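Side-chain contacts in mannan endo-1,4-beta-mannosidase (Bacillus subtilis, PDB 3CBW), which catalyses the random endo-hydrolysis of beta-1,4-mannosidic linkages in mannan, galactomannan and glucomannan, as a secreted family 26 glycoside hydrolase of glucomannan breakdown: residues A[19-22]-A[23-27]; A[84-87]-A[88-91]; A[257-260]-A[261-265]; A[158-161]-A[162-166]. The protein carries 3 engineered substitutions. All blocks are in the same frame, centred on the assembly; numbering follows the deposited sequence.

All four contacts are local, each mixing buried with exposed residues at the periphery of the barrel. Contacts 1 and 3 lie where helices start, contact 4 where helix 143-163 ends, and contact 2 forms a 3-10 turn in the loop after strand 72-79. Contacts 1 and 4 touch, Gln20 meeting Glu163 and Gly166; contacts 2 and 3 lie on opposite sides of the chain's centre, about 36 Å apart between centres. Contacts 1, 3 and 4 each carry an outward side-chain bond four residues long, given by a glutamine amide to a threonine hydroxyl in contact 1 and to an asparagine in the others. Contact 2 instead uses a carboxylate and two hydroxyls against backbone groups.

Contact 1 of 4, residues A[19-22]-A[23-27]; sequences AQQT and TKTVM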
ATOM      1  N   ALA A  19      16.345   3.810   9.787  1.00  9.35           N
ATOM      2  CA  ALA A  19      16.171   3.307   8.430  1.00  9.31           C
ATOM      3  C   ALA A  19      17.511   3.094   7.735  1.00  9.85           C
ATOM      4  O   ALA A  19      18.445   3.897   7.878  1.00 10.17           O
ATOM      5  CB  ALA A  19      15.313   4.266   7.628  1.00  9.99           C
ATOM      6  N   GLN A  20      17.596   2.004   6.983  1.00  9.21           N
ATOM      7  CA  GLN A  20      18.753   1.700   6.140  1.00 10.08           C
ATOM      8  C   GLN A  20      18.992   2.818   5.129  1.00  9.65           C
ATOM      9  O   GLN A  20      18.045   3.492   4.685  1.00  9.48           O
ATOM     10  CB  GLN A  20      18.517   0.391   5.387  1.00 10.47           C
ATOM     11  CG  GLN A  20      18.467  -0.849   6.271  1.00 10.94           C
ATOM     12  CD  GLN A  20      18.335  -2.141   5.483  1.00 11.90           C
ATOM     13  OE1 GLN A  20      17.772  -2.173   4.390  1.00 14.02           O
ATOM     14  NE2 GLN A  20      18.849  -3.223   6.052  1.00 14.68           N
ATOM     15  N   GLN A  21      20.257   2.995   4.741  1.00 10.65           N
ATOM     16  CA  GLN A  21      20.618   4.051   3.800  1.00 10.83           C
ATOM     17  C   GLN A  21      19.815   3.968   2.508  1.00 10.40           C
ATOM     18  O   GLN A  21      19.356   4.982   2.016  1.00  9.86           O
ATOM     19  CB  GLN A  21      22.123   4.045   3.497  1.00 12.13           C
ATOM     20  CG  GLN A  21      22.581   5.186   2.575  1.00 15.34           C
ATOM     21  CD  GLN A  21      22.230   6.562   3.110  1.00 19.47           C
ATOM     22  OE1 GLN A  21      22.703   6.969   4.173  1.00 22.75           O
ATOM     23  NE2 GLN A  21      21.398   7.286   2.380  1.00 19.37           N
ATOM     24  N   THR A  22      19.624   2.772   1.966  1.00 10.34           N
ATOM     25  CA  THR A  22      18.901   2.667   0.706  1.00 10.72           C
ATOM     26  C   THR A  22      17.453   3.142   0.855  1.00 10.05           C
ATOM     27  O   THR A  22      16.915   3.822  -0.039  1.00  9.78           O
ATOM     28  CB  THR A  22      18.947   1.245   0.165  1.00 11.25           C
ATOM     29  OG1 THR A  22      20.306   0.920  -0.130  1.00 13.63           O
ATOM     30  CG2 THR A  22      18.123   1.105  -1.097  1.00 13.38           C
ATOM     31  N   THR A  23      16.838   2.793   1.980  1.00  9.48           N
ATOM     32  CA  THR A  23      15.487   3.235   2.286  1.00  9.53           C
ATOM     33  C   THR A  23      15.429   4.750   2.458  1.00  9.22           C
ATOM     34  O   THR A  23      14.512   5.398   1.960  1.00  8.92           O
ATOM     35  CB  THR A  23      14.943   2.476   3.498  1.00  9.51           C
ATOM     36  OG1 THR A  23      14.777   1.102   3.127  1.00 10.61           O
ATOM     37  CG2 THR A  23      13.599   3.021   3.942  1.00  9.63           C
ATOM     38  N   LYS A  24      16.411   5.331   3.139  1.00  9.04           N
ATOM     39  CA  LYS A  24      16.502   6.794   3.243  1.00  9.65           C
ATOM     40  C   LYS A  24      16.594   7.452   1.869  1.00  9.47           C
ATOM     41  O   LYS A  24      15.905   8.435   1.603  1.00  9.81           O
ATOM     42  CB  LYS A  24      17.705   7.201   4.101  1.00  9.64           C
ATOM     43  CG  LYS A  24      17.585   6.785   5.561  1.00 11.26           C
ATOM     44  CD  LYS A  24      18.750   7.284   6.409  1.00 13.36           C
ATOM     45  CE  LYS A  24      18.520   8.702   6.891  1.00 19.73           C
ATOM     46  NZ  LYS A  24      19.655   9.224   7.698  1.00 22.50           N
ATOM     47  N   THR A  25      17.446   6.914   1.007  1.00  9.65           N
ATOM     48  CA  THR A  25      17.630   7.472  -0.327  1.00 10.99           C
ATOM     49  C   THR A  25      16.343   7.399  -1.140  1.00 10.33           C
ATOM     50  O   THR A  25      15.915   8.388  -1.731  1.00 10.60           O
ATOM     51  CB  THR A  25      18.766   6.751  -1.040  1.00 11.95           C
ATOM     52  OG1 THR A  25      19.976   7.053  -0.340  1.00 13.75           O
ATOM     53  CG2 THR A  25      18.884   7.201  -2.481  1.00 13.37           C
ATOM     54  N   VAL A  26      15.711   6.233  -1.143  1.00  9.56           N
ATOM     55  CA  VAL A  26      14.476   6.049  -1.890  1.00  9.76           C
ATOM     56  C   VAL A  26      13.383   6.979  -1.364  1.00  9.20           C
ATOM     57  O   VAL A  26      12.652   7.579  -2.154  1.00  9.25           O
ATOM     58  CB  VAL A  26      14.032   4.571  -1.859  1.00 10.05           C
ATOM     59  CG1 VAL A  26      12.572   4.399  -2.296  1.00 11.61           C
ATOM     60  CG2 VAL A  26      14.965   3.740  -2.725  1.00 11.68           C
ATOM     61  N   MET A  27      13.269   7.124  -0.044  1.00  9.06           N
ATOM     62  CA  MET A  27      12.224   7.982   0.496  1.00  9.11           C
ATOM     63  C   MET A  27      12.419   9.435   0.057  1.00  8.78           C
ATOM     64  O   MET A  27      11.464  10.104  -0.351  1.00  8.86           O
ATOM     65  CB  MET A  27      12.179   7.899   2.027  1.00  9.86           C
ATOM     66  CG  MET A  27      11.005   8.656   2.627  1.00 10.55           C
ATOM     67  SD  MET A  27       9.349   7.991   2.166  1.00  8.23           S
ATOM     68  CE  MET A  27       8.563   9.499   1.538  1.00 11.82           C
TER
HETATM   69  O   HOH W   1      16.926  -0.496   2.458  1.00 13.05           O
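Regular alpha-helical bonds carry the chain from 19-22 into 23-27: Lys24 N gives to Gln20 O, Thr25 N to Gln21 O and Val26 N to Thr22 O, with Gln20 as the N-cap residue. On the outer side, Gln21 reaches along the helix to Thr25. Its CG stands anti to the backbone N (chi1 -177°), and a bend at chi2 brings the amide round, so that NE2 donates to Thr25 OG1 at 3.1 Å with the hydroxyl oxygen almost exactly in the amide plane. Next to it, the stem of Lys24 lies against the first carbonyls, CG 3.4 Å from Gln20 O and CD 3.7 Å from Ala19 O, while Ala19 CB touches that same CG at 4.0 Å. On another side a water joins two polar ends: it takes the proton of Thr23 OG1 at 2.8 Å and gives one to Gln20 OE1 at 2.7 Å. Val26 CG2 sits 3.3 Å from Thr22 O. Thr23, Val26 and Met27 face Ile221, and the prolines Pro168 and Pro270 lie beside them, as suits a helix preceding the first strand of a TIM barrel and lying across the N-terminal ends of later strands.

Contact 2 of 4, residues A[84-87]-A[88-91]; sequences TANI and EDSI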
ATOM      1  N   THR A  84      -8.368 -21.658   9.022  1.00 17.34           N
ATOM      2  CA  THR A  84      -7.126 -22.410   9.152  1.00 17.69           C
ATOM      3  C   THR A  84      -6.974 -22.917  10.579  1.00 18.17           C
ATOM      4  O   THR A  84      -7.625 -22.407  11.502  1.00 18.25           O
ATOM      5  CB  THR A  84      -5.906 -21.528   8.777  1.00 17.67           C
ATOM      6  OG1 THR A  84      -5.927 -20.329   9.559  1.00 17.01           O
ATOM      7  CG2 THR A  84      -5.928 -21.163   7.294  1.00 18.52           C
ATOM      8  N   ALA A  85      -6.110 -23.915  10.757  1.00 18.79           N
ATOM      9  CA  ALA A  85      -5.862 -24.511  12.075  1.00 19.04           C
ATOM     10  C   ALA A  85      -5.287 -23.492  13.060  1.00 18.99           C
ATOM     11  O   ALA A  85      -5.702 -23.420  14.220  1.00 19.54           O
ATOM     12  CB  ALA A  85      -4.938 -25.729  11.954  1.00 19.70           C
ATOM     13  N   ASN A  86      -4.334 -22.698  12.577  1.00 17.99           N
ATOM     14  CA  ASN A  86      -3.751 -21.606  13.340  1.00 17.18           C
ATOM     15  C   ASN A  86      -3.965 -20.342  12.524  1.00 15.67           C
ATOM     16  O   ASN A  86      -3.830 -20.370  11.300  1.00 15.35           O
ATOM     17  CB  ASN A  86      -2.255 -21.848  13.588  1.00 18.29           C
ATOM     18  CG  ASN A  86      -1.996 -23.059  14.473  1.00 21.50           C
ATOM     19  OD1 ASN A  86      -2.623 -23.223  15.515  1.00 23.47           O
ATOM     20  ND2 ASN A  86      -1.058 -23.906  14.059  1.00 24.13           N
ATOM     21  N   ILE A  87      -4.326 -19.250  13.187  1.00 14.23           N
ATOM     22  CA  ILE A  87      -4.620 -18.007  12.466  1.00 13.80           C
ATOM     23  C   ILE A  87      -3.465 -17.546  11.562  1.00 13.66           C
ATOM     24  O   ILE A  87      -3.702 -17.056  10.459  1.00 13.28           O
ATOM     25  CB  ILE A  87      -5.090 -16.884  13.421  1.00 13.35           C
ATOM     26  CG1 ILE A  87      -5.679 -15.723  12.613  1.00 13.26           C
ATOM     27  CG2 ILE A  87      -3.962 -16.438  14.384  1.00 13.43           C
ATOM     28  CD1 ILE A  87      -6.486 -14.769  13.443  1.00 13.51           C
ATOM     29  N   GLU A  88      -2.229 -17.750  12.006  1.00 13.65           N
ATOM     30  CA  GLU A  88      -1.074 -17.321  11.222  1.00 13.87           C
ATOM     31  C   GLU A  88      -0.846 -18.135   9.939  1.00 13.64           C
ATOM     32  O   GLU A  88      -0.050 -17.726   9.090  1.00 13.51           O
ATOM     33  CB  GLU A  88       0.195 -17.207  12.085  1.00 15.20           C
ATOM     34  CG  GLU A  88       0.769 -18.527  12.573  1.00 16.65           C
ATOM     35  CD  GLU A  88       0.158 -19.040  13.883  1.00 18.49           C
ATOM     36  OE1 GLU A  88      -0.967 -18.636  14.268  1.00 18.48           O
ATOM     37  OE2 GLU A  88       0.817 -19.876  14.542  1.00 21.91           O
ATOM     38  N   ASP A  89      -1.553 -19.259   9.774  1.00 13.61           N
ATOM     39  CA  ASP A  89      -1.491 -20.019   8.521  1.00 14.23           C
ATOM     40  C   ASP A  89      -2.019 -19.195   7.338  1.00 13.52           C
ATOM     41  O   ASP A  89      -1.728 -19.500   6.175  1.00 14.16           O
ATOM     42  CB  ASP A  89      -2.290 -21.326   8.618  1.00 14.96           C
ATOM     43  CG  ASP A  89      -1.757 -22.283   9.671  1.00 17.18           C
ATOM     44  OD1 ASP A  89      -0.615 -22.117  10.146  1.00 18.64           O
ATOM     45  OD2 ASP A  89      -2.512 -23.218  10.022  1.00 19.70           O
ATOM     46  N   SER A  90      -2.822 -18.177   7.637  1.00 12.72           N
ATOM     47  CA  SER A  90      -3.297 -17.236   6.633  1.00 12.44           C
ATOM     48  C   SER A  90      -2.171 -16.415   5.998  1.00 11.81           C
ATOM     49  O   SER A  90      -2.362 -15.867   4.931  1.00 11.47           O
ATOM     50  CB  SER A  90      -4.347 -16.297   7.246  1.00 12.73           C
ATOM     51  OG  SER A  90      -3.784 -15.448   8.234  1.00 14.72           O
ATOM     52  N   ILE A  91      -1.031 -16.312   6.673  1.00 11.15           N
ATOM     53  CA  ILE A  91       0.113 -15.554   6.178  1.00 11.26           C
ATOM     54  C   ILE A  91       1.033 -16.457   5.364  1.00 10.15           C
ATOM     55  O   ILE A  91       1.412 -17.532   5.824  1.00 11.15           O
ATOM     56  CB  ILE A  91       0.920 -14.960   7.361  1.00 11.53           C
ATOM     57  CG1 ILE A  91       0.038 -14.117   8.298  1.00 13.66           C
ATOM     58  CG2 ILE A  91       2.150 -14.198   6.873  1.00 10.87           C
ATOM     59  CD1 ILE A  91      -0.535 -12.875   7.673  1.00 14.98           C
TER
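Asp89 turns its carboxylate back to Asn86: OD2 accepts the backbone N-H of Asn86 at 3.2 Å, the N-H approaching from over the flat of the carboxylate, 63° off its plane. The same two residues are tied a second time, through Asp89 N and Asn86 O at 3.0 Å. That carbonyl oxygen serves two donors, because Thr84 OG1 also gives to it at 2.7 Å, and the two arrive on opposite faces of the carbonyl plane. Thr84 CB rests on Asp89 CB at 3.6 Å, the two side chains running past each other in opposite directions. One residue further on, Ile87 O likewise accepts two hydrogen bonds. Ser90 N reaches it at 3.2 Å from above its plane, whereas Ser90 OG comes in almost in line with the C=O bond at 2.7 Å; chi1 of 66°, with OG between the backbone N and the carbonyl carbon, swings the hydroxyl back over the turn. These bonds make a 3-10 turn in the loop that follows strand 72-79 of the TIM barrel, and Ser90 lies about 8 Å, side chain to side chain, from His114, which probably binds substrate. With an alanine in place of Asp89, the N-H of Asn86 would probably lose its acceptor, leaving the start of the turn held at Asn86 by the backbone bond from Asp89 N and by Thr84 OG1. Glu88 folds over the outside, OE1 lying 3.5 Å from Asn86 CB. Other carbonyls of the turn find charged donors: Glu88 O and Ile91 O take Lys154 NZ, while Asp89 O and Ser90 O take the guanidinium of Arg79.

Contact 3 of 4, residues A[257-260]-A[261-265]; sequences SING and YDQLT
Gly260 and Gln263 meet at a helix start: Gly260 is the N-cap of the short helix 261-265, which links barrel strands 245-252 and 271-278 in this TIM-barrel enzyme. The first helical bond runs from Leu264 N to Gly260 O at 3.0 Å. A glycine has no side chain to cap the helix, and here phi is 128°, a backbone shape in which a CB would press on the carbonyl O of Asn259. Gln263 takes up the space beside it. Bent at chi2 (98°), its chain lays the amide along the glycine, with OE1 3.3 Å from Gly260 CA. A water accepts the N-H of Gly260 at 3.0 Å and donates to Gln263 OE1 at 2.9 Å, so the capping residue's amide is satisfied through the side chain three residues on. The other end of that amide continues outward: NE2 gives a hydrogen bond to Asn259 OD1 at 3.1 Å, with the acceptor in the plane of the Gln263 amide and the two amide planes nearly perpendicular, 84° apart. Asn259 OD1 also accepts from Lys233 NZ, which ties the loop to a neighbouring one. Inward, Leu264 faces Val246 and Leu248 of strand 245-252, and its CG lies 3.4 Å from Gly260 O. Tyr261 points along the other flank, its ring meeting Phe271 edge-to-face and its hydroxyl bonded to Lys300 N, while Thr265 CG2 lies over that ring, 3.6 Å from its plane and nearer its edge than its centre.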
ATOM      1  N   SER A 257     -13.295  13.174  -9.960  1.00 11.34           N
ATOM      2  CA  SER A 257     -14.151  13.451  -8.808  1.00 12.23           C
ATOM      3  C   SER A 257     -13.705  12.739  -7.543  1.00 12.37           C
ATOM      4  O   SER A 257     -14.473  12.631  -6.587  1.00 12.86           O
ATOM      5  CB  SER A 257     -15.594  13.073  -9.132  1.00 12.70           C
ATOM      6  OG  SER A 257     -16.133  14.008 -10.044  1.00 14.54           O
ATOM      7  N   ILE A 258     -12.469  12.257  -7.529  1.00 12.00           N
ATOM      8  CA  ILE A 258     -11.977  11.532  -6.364  1.00 12.08           C
ATOM      9  C   ILE A 258     -11.791  12.505  -5.211  1.00 12.46           C
ATOM     10  O   ILE A 258     -11.150  13.543  -5.363  1.00 14.15           O
ATOM     11  CB  ILE A 258     -10.672  10.778  -6.666  1.00 11.31           C
ATOM     12  CG1 ILE A 258     -10.866   9.818  -7.848  1.00 11.97           C
ATOM     13  CG2 ILE A 258     -10.228  10.000  -5.432  1.00 12.49           C
ATOM     14  CD1 ILE A 258      -9.566   9.274  -8.444  1.00 12.59           C
ATOM     15  N   ASN A 259     -12.400  12.175  -4.076  1.00 11.54           N
ATOM     16  CA  ASN A 259     -12.344  13.004  -2.883  1.00 11.43           C
ATOM     17  C   ASN A 259     -11.188  12.589  -1.983  1.00 10.83           C
ATOM     18  O   ASN A 259     -10.953  11.394  -1.785  1.00 11.33           O
ATOM     19  CB  ASN A 259     -13.683  12.856  -2.145  1.00 11.95           C
ATOM     20  CG  ASN A 259     -13.775  13.685  -0.884  1.00 12.75           C
ATOM     21  OD1 ASN A 259     -13.183  13.346   0.144  1.00 13.28           O
ATOM     22  ND2 ASN A 259     -14.561  14.760  -0.935  1.00 16.66           N
ATOM     23  N   GLY A 260     -10.464  13.570  -1.449  1.00 10.49           N
ATOM     24  CA  GLY A 260      -9.504  13.296  -0.378  1.00 11.03           C
ATOM     25  C   GLY A 260      -8.098  13.808  -0.601  1.00 10.29           C
ATOM     26  O   GLY A 260      -7.296  13.863   0.332  1.00 11.08           O
ATOM     27  N   TYR A 261      -7.788  14.180  -1.838  1.00  9.70           N
ATOM     28  CA  TYR A 261      -6.454  14.634  -2.196  1.00  9.93           C
ATOM     29  C   TYR A 261      -6.044  15.890  -1.421  1.00 10.03           C
ATOM     30  O   TYR A 261      -4.937  15.972  -0.900  1.00  9.77           O
ATOM     31  CB  TYR A 261      -6.382  14.864  -3.702  1.00  9.88           C
ATOM     32  CG  TYR A 261      -5.147  15.559  -4.200  1.00  9.73           C
ATOM     33  CD1 TYR A 261      -4.001  14.836  -4.520  1.00  9.12           C
ATOM     34  CD2 TYR A 261      -5.128  16.941  -4.376  1.00  9.87           C
ATOM     35  CE1 TYR A 261      -2.873  15.465  -5.000  1.00  9.39           C
ATOM     36  CE2 TYR A 261      -4.000  17.589  -4.839  1.00 10.15           C
ATOM     37  CZ  TYR A 261      -2.878  16.842  -5.150  1.00  9.73           C
ATOM     38  OH  TYR A 261      -1.762  17.450  -5.639  1.00 10.86           O
ATOM     39  N   ASP A 262      -6.932  16.882  -1.350  1.00 10.29           N
ATOM     40  CA  ASP A 262      -6.613  18.119  -0.642  1.00 12.03           C
ATOM     41  C   ASP A 262      -6.323  17.856   0.833  1.00 12.12           C
ATOM     42  O   ASP A 262      -5.319  18.327   1.356  1.00 13.41           O
ATOM     43  CB  ASP A 262      -7.765  19.121  -0.759  1.00 12.09           C
ATOM     44  CG  ASP A 262      -7.902  19.705  -2.155  1.00 14.57           C
ATOM     45  OD1 ASP A 262      -6.920  19.681  -2.919  1.00 14.59           O
ATOM     46  OD2 ASP A 262      -8.998  20.235  -2.457  1.00 17.58           O
ATOM     47  N   GLN A 263      -7.213  17.097   1.474  1.00 12.82           N
ATOM     48  CA  GLN A 263      -7.113  16.722   2.899  1.00 13.82           C
ATOM     49  C   GLN A 263      -5.819  15.971   3.214  1.00 12.60           C
ATOM     50  O   GLN A 263      -5.173  16.213   4.237  1.00 12.44           O
ATOM     51  CB  GLN A 263      -8.294  15.826   3.335  1.00 15.28           C
ATOM     52  CG  GLN A 263      -9.709  16.381   3.187  1.00 17.94           C
ATOM     53  CD  GLN A 263     -10.390  15.895   1.918  1.00 19.06           C
ATOM     54  OE1 GLN A 263     -10.013  16.286   0.803  1.00 18.80           O
ATOM     55  NE2 GLN A 263     -11.402  15.044   2.079  1.00 19.20           N
ATOM     56  N   LEU A 264      -5.439  15.038   2.348  1.00 11.14           N
ATOM     57  CA  LEU A 264      -4.262  14.206   2.608  1.00 10.45           C
ATOM     58  C   LEU A 264      -2.955  14.919   2.296  1.00 10.12           C
ATOM     59  O   LEU A 264      -2.018  14.863   3.085  1.00 10.19           O
ATOM     60  CB  LEU A 264      -4.372  12.855   1.897  1.00 10.56           C
ATOM     61  CG  LEU A 264      -5.472  11.961   2.474  1.00 10.97           C
ATOM     62  CD1 LEU A 264      -5.637  10.757   1.583  1.00 14.16           C
ATOM     63  CD2 LEU A 264      -5.170  11.533   3.915  1.00 11.98           C
ATOM     64  N   THR A 265      -2.894  15.635   1.175  1.00 10.65           N
ATOM     65  CA  THR A 265      -1.680  16.395   0.867  1.00 11.03           C
ATOM     66  C   THR A 265      -1.406  17.464   1.937  1.00 11.45           C
ATOM     67  O   THR A 265      -0.250  17.796   2.194  1.00 12.56           O
ATOM     68  CB  THR A 265      -1.709  17.048  -0.533  1.00 11.15           C
ATOM     69  OG1 THR A 265      -2.870  17.875  -0.654  1.00 11.45           O
ATOM     70  CG2 THR A 265      -1.717  15.996  -1.631  1.00 11.95           C
TER
HETATM   71  O   HOH W   2      -9.575  15.090  -4.354  1.00 29.96           O
HETATM   72  O   HOH W   3     -11.577  16.378  -1.615  1.00 26.04           O

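Contact 4 of 4, residues A[158-161]-A[162-166]; sequences GLQE and LENQG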
ATOM      1  N   GLY A 158       8.900 -12.701   7.378  1.00  9.93           N
ATOM      2  CA  GLY A 158       8.939 -12.492   5.933  1.00 10.29           C
ATOM      3  C   GLY A 158       9.632 -11.190   5.578  1.00 10.00           C
ATOM      4  O   GLY A 158      10.479 -11.152   4.692  1.00  9.45           O
ATOM      5  N   LEU A 159       9.284 -10.118   6.272  1.00  9.43           N
ATOM      6  CA  LEU A 159       9.892  -8.816   5.975  1.00  9.21           C
ATOM      7  C   LEU A 159      11.408  -8.817   6.198  1.00  9.14           C
ATOM      8  O   LEU A 159      12.167  -8.183   5.447  1.00  8.56           O
ATOM      9  CB  LEU A 159       9.211  -7.685   6.749  1.00  8.98           C
ATOM     10  CG  LEU A 159       7.735  -7.470   6.394  1.00  9.27           C
ATOM     11  CD1 LEU A 159       7.108  -6.468   7.333  1.00  9.75           C
ATOM     12  CD2 LEU A 159       7.562  -7.025   4.963  1.00  9.72           C
ATOM     13  N   GLN A 160      11.860  -9.572   7.196  1.00  9.09           N
ATOM     14  CA  GLN A 160      13.285  -9.666   7.486  1.00  9.61           C
ATOM     15  C   GLN A 160      14.071 -10.196   6.291  1.00  9.93           C
ATOM     16  O   GLN A 160      15.196  -9.773   6.060  1.00 10.05           O
ATOM     17  CB  GLN A 160      13.489 -10.589   8.689  1.00  9.85           C
ATOM     18  CG  GLN A 160      14.927 -10.771   9.105  1.00 11.73           C
ATOM     19  CD  GLN A 160      15.509  -9.524   9.696  1.00 12.72           C
ATOM     20  OE1 GLN A 160      14.893  -8.885  10.553  1.00 14.97           O
ATOM     21  NE2 GLN A 160      16.711  -9.165   9.254  1.00 12.74           N
ATOM     22  N   GLU A 161      13.471 -11.117   5.537  1.00  9.95           N
ATOM     23  CA  GLU A 161      14.149 -11.680   4.374  1.00 10.57           C
ATOM     24  C   GLU A 161      14.514 -10.575   3.369  1.00 10.44           C
ATOM     25  O   GLU A 161      15.608 -10.554   2.808  1.00 10.53           O
ATOM     26  CB  GLU A 161      13.293 -12.757   3.715  1.00 11.29           C
ATOM     27  CG  GLU A 161      14.024 -13.450   2.588  1.00 13.22           C
ATOM     28  CD  GLU A 161      13.211 -14.520   1.897  1.00 15.03           C
ATOM     29  OE1 GLU A 161      12.007 -14.707   2.217  1.00 14.72           O
ATOM     30  OE2 GLU A 161      13.805 -15.168   1.011  1.00 18.45           O
ATOM     31  N   LEU A 162      13.600  -9.631   3.166  1.00  9.86           N
ATOM     32  CA  LEU A 162      13.847  -8.510   2.261  1.00 10.41           C
ATOM     33  C   LEU A 162      14.878  -7.550   2.851  1.00  9.94           C
ATOM     34  O   LEU A 162      15.754  -7.060   2.134  1.00  9.92           O
ATOM     35  CB  LEU A 162      12.533  -7.778   1.945  1.00 10.53           C
ATOM     36  CG  LEU A 162      11.390  -8.689   1.460  1.00 13.84           C
ATOM     37  CD1 LEU A 162      10.064  -7.956   1.475  1.00 15.30           C
ATOM     38  CD2 LEU A 162      11.660  -9.276   0.106  1.00 17.34           C
ATOM     39  N   GLU A 163      14.804  -7.309   4.157  1.00  9.64           N
ATOM     40  CA  GLU A 163      15.749  -6.419   4.819  1.00 10.31           C
ATOM     41  C   GLU A 163      17.185  -6.921   4.699  1.00 10.72           C
ATOM     42  O   GLU A 163      18.118  -6.125   4.574  1.00 10.98           O
ATOM     43  CB  GLU A 163      15.366  -6.259   6.282  1.00 11.01           C
ATOM     44  CG  GLU A 163      16.131  -5.148   6.966  1.00 12.98           C
ATOM     45  CD  GLU A 163      15.954  -5.143   8.448  1.00 14.79           C
ATOM     46  OE1 GLU A 163      15.448  -6.148   8.990  1.00 17.31           O
ATOM     47  OE2 GLU A 163      16.305  -4.116   9.061  1.00 16.15           O
ATOM     48  N   ASN A 164      17.354  -8.243   4.728  1.00 10.73           N
ATOM     49  CA  ASN A 164      18.685  -8.862   4.623  1.00 12.01           C
ATOM     50  C   ASN A 164      19.380  -8.578   3.300  1.00 12.66           C
ATOM     51  O   ASN A 164      20.613  -8.670   3.207  1.00 13.70           O
ATOM     52  CB  ASN A 164      18.592 -10.372   4.845  1.00 12.59           C
ATOM     53  CG  ASN A 164      18.293 -10.735   6.288  1.00 12.46           C
ATOM     54  OD1 ASN A 164      18.434  -9.912   7.187  1.00 14.21           O
ATOM     55  ND2 ASN A 164      17.893 -11.981   6.518  1.00 14.74           N
ATOM     56  N   GLN A 165      18.601  -8.227   2.282  1.00 12.42           N
ATOM     57  CA  GLN A 165      19.173  -7.820   0.997  1.00 13.32           C
ATOM     58  C   GLN A 165      19.068  -6.307   0.780  1.00 12.03           C
ATOM     59  O   GLN A 165      19.284  -5.820  -0.333  1.00 11.97           O
ATOM     60  CB  GLN A 165      18.497  -8.567  -0.152  1.00 14.60           C
ATOM     61  CG  GLN A 165      18.742 -10.060  -0.162  1.00 18.99           C
ATOM     62  CD  GLN A 165      20.012 -10.411  -0.896  1.00 24.05           C
ATOM     63  OE1 GLN A 165      21.108 -10.275  -0.356  1.00 26.14           O
ATOM     64  NE2 GLN A 165      19.872 -10.854  -2.144  1.00 26.21           N
ATOM     65  N   GLY A 166      18.712  -5.572   1.833  1.00 10.90           N
ATOM     66  CA  GLY A 166      18.638  -4.110   1.747  1.00 10.07           C
ATOM     67  C   GLY A 166      17.518  -3.584   0.851  1.00 10.05           C
ATOM     68  O   GLY A 166      17.628  -2.483   0.315  1.00  9.98           O
TER
HETATM   69  O   HOH W   4      15.349  -6.643  11.474  1.00 18.45           O
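Gln160 and Asn164, one helical turn apart, set their amides at a slant, with 49° between the planes. With chi1 at 180° Gln160 sets off along the helix, and a kink one bond further swings NE2 over to Asn164 OD1 at 2.8 Å. The acceptor lies in the plane of the Gln160 amide, while the donor stands 35° off the plane of the Asn164 carbonyl. Replacing Gln160 by an alanine would probably leave Asn164 OD1 without this donor and its amide freer to turn. Glu163, extended, crosses Gln160 obliquely, its carboxylate tilted against the Gln160 amide; the two OE1 atoms, both acceptors, are 3.2 Å apart. A water lies close to both, but its distances are short and its role is doubtful. The other carboxylate oxygen, Glu163 OE2, accepts from Asp218 N. On the inner face Leu159 CD2 meets Leu162 CD1 at 4.4 Å. The helix then stops in a Schellman motif, with Gly166 at positive phi as C-prime: Gly166 N returns to Glu163 O at 2.9 Å and Val167 N to Leu162 O. Leu159 and Leu162 seat this end of helix 143-163 on Tyr77 of strand 72-79 and Ile111 of strand 108-114, while Glu161, bonded to Asn96, and Leu162 both lean on Met100 of helix 96-104.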